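Local coordinates for protein 1,4-dihydroxy-6-naphtoate synthase (Archaeoglobus fulgidus, PDB 1ZBM) that probably converts cyclic dehypoxanthine futalosine into 1,4-dihydroxy-6-naphthoate, a step in the biosynthesis of menaquinone, at residues A[18-27]-A[217-227]. Residues are numbered along the deposited sequence; the frame is centred on the assembly and turned at random.
Sequences PDADDAFMFY and EAIEYAMKYSR
A23 and A222 meet through their methyls (CB to CB 3.8 Å), and with A20 and A218 they let helices 20-27 and 217-222 approach to 7.9 Å between axes at 131°. F24, CG anti to its backbone nitrogen (chi1 -178°), turns its ring edge toward I219 and packs CD1 on the methyl of A218. The Y27 ring lies over A218, whose CA sits 4.0 Å from the ring centroid in a CH-pi contact, while CD2 meets CB of Y221. At the other end, the Y225 ring takes CB of P18 over one face and the A23 methyl at its edge. Y27 OH donates to the anti lone pair of E217 OE2 (2.6 Å), ring and carboxylate nearly perpendicular; a leucine here would probably leave that carboxylate without its hydroxyl partner. R227 bridges P18 and D19: NH2 reaches OD1 of D19 in a nearly straight salt bridge (2.6 Å, 174°), and NH1 reaches O of P18. D19 also touches H152, the predicted proton acceptor, and R227 pairs with E153, so this polar edge borders the probable active site of a periplasmic-binding-protein-like fold. Helices 194-213 and 231-241 flank F24, and I44 of strand 39-44 touches both P18 and Y225.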
loop_
_atom_site.group_PDB
_atom_site.type_symbol
_atom_site.label_atom_id
_atom_site.label_comp_id
_atom_site.label_asym_id
_atom_site.label_seq_id
_atom_site.Cartn_x
_atom_site.Cartn_y
_atom_site.Cartn_z
ATOM N N PRO A 18 -4.070 -6.274 -6.910
ATOM C CA PRO A 18 -4.728 -7.569 -6.699
ATOM C C PRO A 18 -4.583 -7.971 -5.235
ATOM O O PRO A 18 -3.968 -8.986 -4.923
ATOM C CB PRO A 18 -3.957 -8.521 -7.621
ATOM C CG PRO A 18 -3.093 -7.613 -8.492
ATOM C CD PRO A 18 -2.784 -6.459 -7.602
ATOM N N ASP A 19 -5.119 -7.149 -4.340
ATOM C CA ASP A 19 -5.052 -7.432 -2.916
ATOM C C ASP A 19 -6.438 -7.283 -2.300
ATOM O O ASP A 19 -7.245 -6.455 -2.739
ATOM C CB ASP A 19 -4.070 -6.487 -2.218
ATOM C CG ASP A 19 -2.660 -6.588 -2.777
ATOM O OD1 ASP A 19 -2.110 -7.707 -2.815
ATOM O OD2 ASP A 19 -2.103 -5.547 -3.172
ATOM N N ALA A 20 -6.701 -8.092 -1.279
ATOM C CA ALA A 20 -7.983 -8.089 -0.584
ATOM C C ALA A 20 -8.383 -6.693 -0.123
ATOM O O ALA A 20 -9.457 -6.200 -0.471
ATOM C CB ALA A 20 -7.916 -9.033 0.612
ATOM N N ASP A 21 -7.516 -6.055 0.656
ATOM C CA ASP A 21 -7.810 -4.722 1.156
ATOM C C ASP A 21 -8.220 -3.796 0.012
ATOM O O ASP A 21 -9.121 -2.970 0.164
ATOM C CB ASP A 21 -6.593 -4.157 1.895
ATOM C CG ASP A 21 -5.377 -4.028 1.001
ATOM O OD1 ASP A 21 -4.960 -2.885 0.741
ATOM O OD2 ASP A 21 -4.850 -5.064 0.550
ATOM N N ASP A 22 -7.574 -3.949 -1.140
ATOM C CA ASP A 22 -7.884 -3.118 -2.300
ATOM C C ASP A 22 -9.231 -3.472 -2.938
ATOM O O ASP A 22 -10.056 -2.595 -3.174
ATOM C CB ASP A 22 -6.766 -3.225 -3.338
ATOM C CG ASP A 22 -6.988 -2.324 -4.515
ATOM O OD1 ASP A 22 -7.933 -2.577 -5.300
ATOM O OD2 ASP A 22 -6.222 -1.348 -4.667
ATOM N N ALA A 23 -9.452 -4.753 -3.217
ATOM C CA ALA A 23 -10.706 -5.194 -3.816
ATOM C C ALA A 23 -11.855 -4.784 -2.898
ATOM O O ALA A 23 -12.929 -4.384 -3.352
ATOM C CB ALA A 23 -10.693 -6.718 -3.993
ATOM N N PHE A 24 -11.604 -4.896 -1.597
ATOM C CA PHE A 24 -12.562 -4.544 -0.557
ATOM C C PHE A 24 -12.985 -3.084 -0.744
ATOM O O PHE A 24 -14.166 -2.786 -0.920
ATOM C CB PHE A 24 -11.898 -4.758 0.812
ATOM C CG PHE A 24 -12.790 -4.475 1.987
ATOM C CD1 PHE A 24 -13.776 -5.381 2.371
ATOM C CD2 PHE A 24 -12.652 -3.292 2.702
ATOM C CE1 PHE A 24 -14.607 -5.120 3.473
ATOM C CE2 PHE A 24 -13.476 -3.019 3.803
ATOM C CZ PHE A 24 -14.462 -3.935 4.182
HETATM N N MSE A 25 -12.000 -2.190 -0.727
HETATM C CA MSE A 25 -12.210 -0.759 -0.902
HETATM C C MSE A 25 -12.923 -0.426 -2.221
HETATM O O MSE A 25 -13.845 0.402 -2.253
HETATM C CB MSE A 25 -10.852 -0.050 -0.846
HETATM C CG MSE A 25 -10.899 1.463 -0.913
HETATM SE SE MSE A 25 -9.101 2.208 -1.174
HETATM C CE MSE A 25 -8.182 1.212 0.227
ATOM N N PHE A 26 -12.519 -1.088 -3.304
ATOM C CA PHE A 26 -13.115 -0.836 -4.627
ATOM C C PHE A 26 -14.350 -1.654 -4.998
ATOM O O PHE A 26 -14.913 -1.453 -6.073
ATOM C CB PHE A 26 -12.081 -1.038 -5.739
ATOM C CG PHE A 26 -11.108 0.094 -5.884
ATOM C CD1 PHE A 26 -9.899 0.076 -5.211
ATOM C CD2 PHE A 26 -11.384 1.158 -6.733
ATOM C CE1 PHE A 26 -8.971 1.102 -5.385
ATOM C CE2 PHE A 26 -10.468 2.193 -6.917
ATOM C CZ PHE A 26 -9.259 2.162 -6.245
ATOM N N TYR A 27 -14.770 -2.563 -4.121
ATOM C CA TYR A 27 -15.933 -3.400 -4.399
ATOM C C TYR A 27 -17.163 -2.647 -4.904
ATOM O O TYR A 27 -17.723 -2.993 -5.942
ATOM C CB TYR A 27 -16.325 -4.214 -3.163
ATOM C CG TYR A 27 -17.668 -4.882 -3.317
ATOM C CD1 TYR A 27 -18.827 -4.298 -2.802
ATOM C CD2 TYR A 27 -17.795 -6.061 -4.052
ATOM C CE1 TYR A 27 -20.075 -4.870 -3.022
ATOM C CE2 TYR A 27 -19.038 -6.635 -4.277
ATOM C CZ TYR A 27 -20.171 -6.037 -3.762
ATOM O OH TYR A 27 -21.399 -6.618 -3.990
ATOM N N GLU A 217 -20.224 -8.293 2.609
ATOM C CA GLU A 217 -20.492 -8.288 1.189
ATOM C C GLU A 217 -19.218 -7.916 0.418
ATOM O O GLU A 217 -18.770 -8.657 -0.459
ATOM C CB GLU A 217 -21.605 -7.296 0.864
ATOM C CG GLU A 217 -22.145 -7.431 -0.550
ATOM C CD GLU A 217 -23.051 -6.283 -0.936
ATOM O OE1 GLU A 217 -23.814 -5.812 -0.067
ATOM O OE2 GLU A 217 -23.015 -5.863 -2.115
ATOM N N ALA A 218 -18.629 -6.771 0.751
ATOM C CA ALA A 218 -17.414 -6.322 0.075
ATOM C C ALA A 218 -16.259 -7.320 0.208
ATOM O O ALA A 218 -15.503 -7.538 -0.739
ATOM C CB ALA A 218 -16.992 -4.954 0.608
ATOM N N ILE A 219 -16.131 -7.935 1.376
ATOM C CA ILE A 219 -15.066 -8.895 1.622
ATOM C C ILE A 219 -15.268 -10.177 0.817
ATOM O O ILE A 219 -14.308 -10.862 0.466
ATOM C CB ILE A 219 -14.997 -9.245 3.126
ATOM C CG1 ILE A 219 -13.540 -9.278 3.594
ATOM C CG2 ILE A 219 -15.693 -10.587 3.402
ATOM C CD1 ILE A 219 -12.692 -10.303 2.919
ATOM N N GLU A 220 -16.524 -10.504 0.527
ATOM C CA GLU A 220 -16.852 -11.714 -0.227
ATOM C C GLU A 220 -16.163 -11.715 -1.588
ATOM O O GLU A 220 -15.528 -12.694 -1.974
ATOM C CB GLU A 220 -18.364 -11.818 -0.429
ATOM C CG GLU A 220 -18.810 -13.147 -1.025
ATOM C CD GLU A 220 -18.468 -14.317 -0.125
ATOM O OE1 GLU A 220 -18.811 -14.263 1.085
ATOM O OE2 GLU A 220 -17.849 -15.294 -0.616
ATOM N N TYR A 221 -16.309 -10.619 -2.318
ATOM C CA TYR A 221 -15.687 -10.507 -3.624
ATOM C C TYR A 221 -14.165 -10.418 -3.468
ATOM O O TYR A 221 -13.416 -11.029 -4.227
ATOM C CB TYR A 221 -16.199 -9.262 -4.339
ATOM C CG TYR A 221 -15.454 -8.944 -5.612
ATOM C CD1 TYR A 221 -15.660 -9.696 -6.769
ATOM C CD2 TYR A 221 -14.526 -7.906 -5.654
ATOM C CE1 TYR A 221 -14.961 -9.424 -7.941
ATOM C CE2 TYR A 221 -13.817 -7.620 -6.820
ATOM C CZ TYR A 221 -14.037 -8.383 -7.959
ATOM O OH TYR A 221 -13.342 -8.122 -9.116
ATOM N N ALA A 222 -13.721 -9.659 -2.471
ATOM C CA ALA A 222 -12.302 -9.461 -2.211
ATOM C C ALA A 222 -11.561 -10.763 -2.003
ATOM O O ALA A 222 -10.346 -10.839 -2.203
ATOM C CB ALA A 222 -12.117 -8.568 -0.987
HETATM N N MSE A 223 -12.291 -11.791 -1.588
HETATM C CA MSE A 223 -11.687 -13.091 -1.344
HETATM C C MSE A 223 -10.852 -13.580 -2.528
HETATM O O MSE A 223 -9.901 -14.336 -2.343
HETATM C CB MSE A 223 -12.774 -14.120 -0.993
HETATM C CG MSE A 223 -13.466 -13.867 0.351
HETATM SE SE MSE A 223 -12.230 -13.800 1.852
HETATM C CE MSE A 223 -11.601 -15.625 1.822
ATOM N N LYS A 224 -11.184 -13.151 -3.741
ATOM C CA LYS A 224 -10.401 -13.597 -4.896
ATOM C C LYS A 224 -8.903 -13.272 -4.744
ATOM O O LYS A 224 -8.063 -13.830 -5.452
ATOM C CB LYS A 224 -10.937 -12.981 -6.187
ATOM C CG LYS A 224 -10.918 -11.482 -6.195
ATOM C CD LYS A 224 -11.667 -10.942 -7.380
ATOM C CE LYS A 224 -11.027 -11.373 -8.679
ATOM N NZ LYS A 224 -11.647 -10.593 -9.773
ATOM N N TYR A 225 -8.576 -12.380 -3.815
ATOM C CA TYR A 225 -7.189 -12.013 -3.572
ATOM C C TYR A 225 -6.768 -12.319 -2.139
ATOM O O TYR A 225 -5.716 -11.868 -1.689
ATOM C CB TYR A 225 -6.971 -10.526 -3.857
ATOM C CG TYR A 225 -7.280 -10.122 -5.277
ATOM C CD1 TYR A 225 -6.684 -10.772 -6.355
ATOM C CD2 TYR A 225 -8.162 -9.080 -5.549
ATOM C CE1 TYR A 225 -6.962 -10.392 -7.667
ATOM C CE2 TYR A 225 -8.441 -8.698 -6.859
ATOM C CZ TYR A 225 -7.835 -9.360 -7.907
ATOM O OH TYR A 225 -8.097 -8.983 -9.204
ATOM N N SER A 226 -7.592 -13.086 -1.427
ATOM C CA SER A 226 -7.320 -13.437 -0.030
ATOM C C SER A 226 -6.028 -14.217 0.176
ATOM O O SER A 226 -5.430 -14.166 1.252
ATOM C CB SER A 226 -8.483 -14.244 0.543
ATOM O OG SER A 226 -8.702 -15.414 -0.223
ATOM N N ARG A 227 -5.609 -14.960 -0.840
ATOM C CA ARG A 227 -4.370 -15.722 -0.735
ATOM C C ARG A 227 -4.376 -16.714 0.437
ATOM O O ARG A 227 -3.443 -16.731 1.239
ATOM C CB ARG A 227 -3.190 -14.753 -0.579
ATOM C CG ARG A 227 -2.128 -14.849 -1.672
ATOM C CD ARG A 227 -2.186 -13.663 -2.646
ATOM N NE ARG A 227 -1.943 -12.394 -1.971
ATOM C CZ ARG A 227 -2.120 -11.198 -2.526
ATOM N NH1 ARG A 227 -2.540 -11.101 -3.782
ATOM N NH2 ARG A 227 -1.901 -10.096 -1.814
HETATM O O HOH W 1 -4.549 -9.743 0.109
#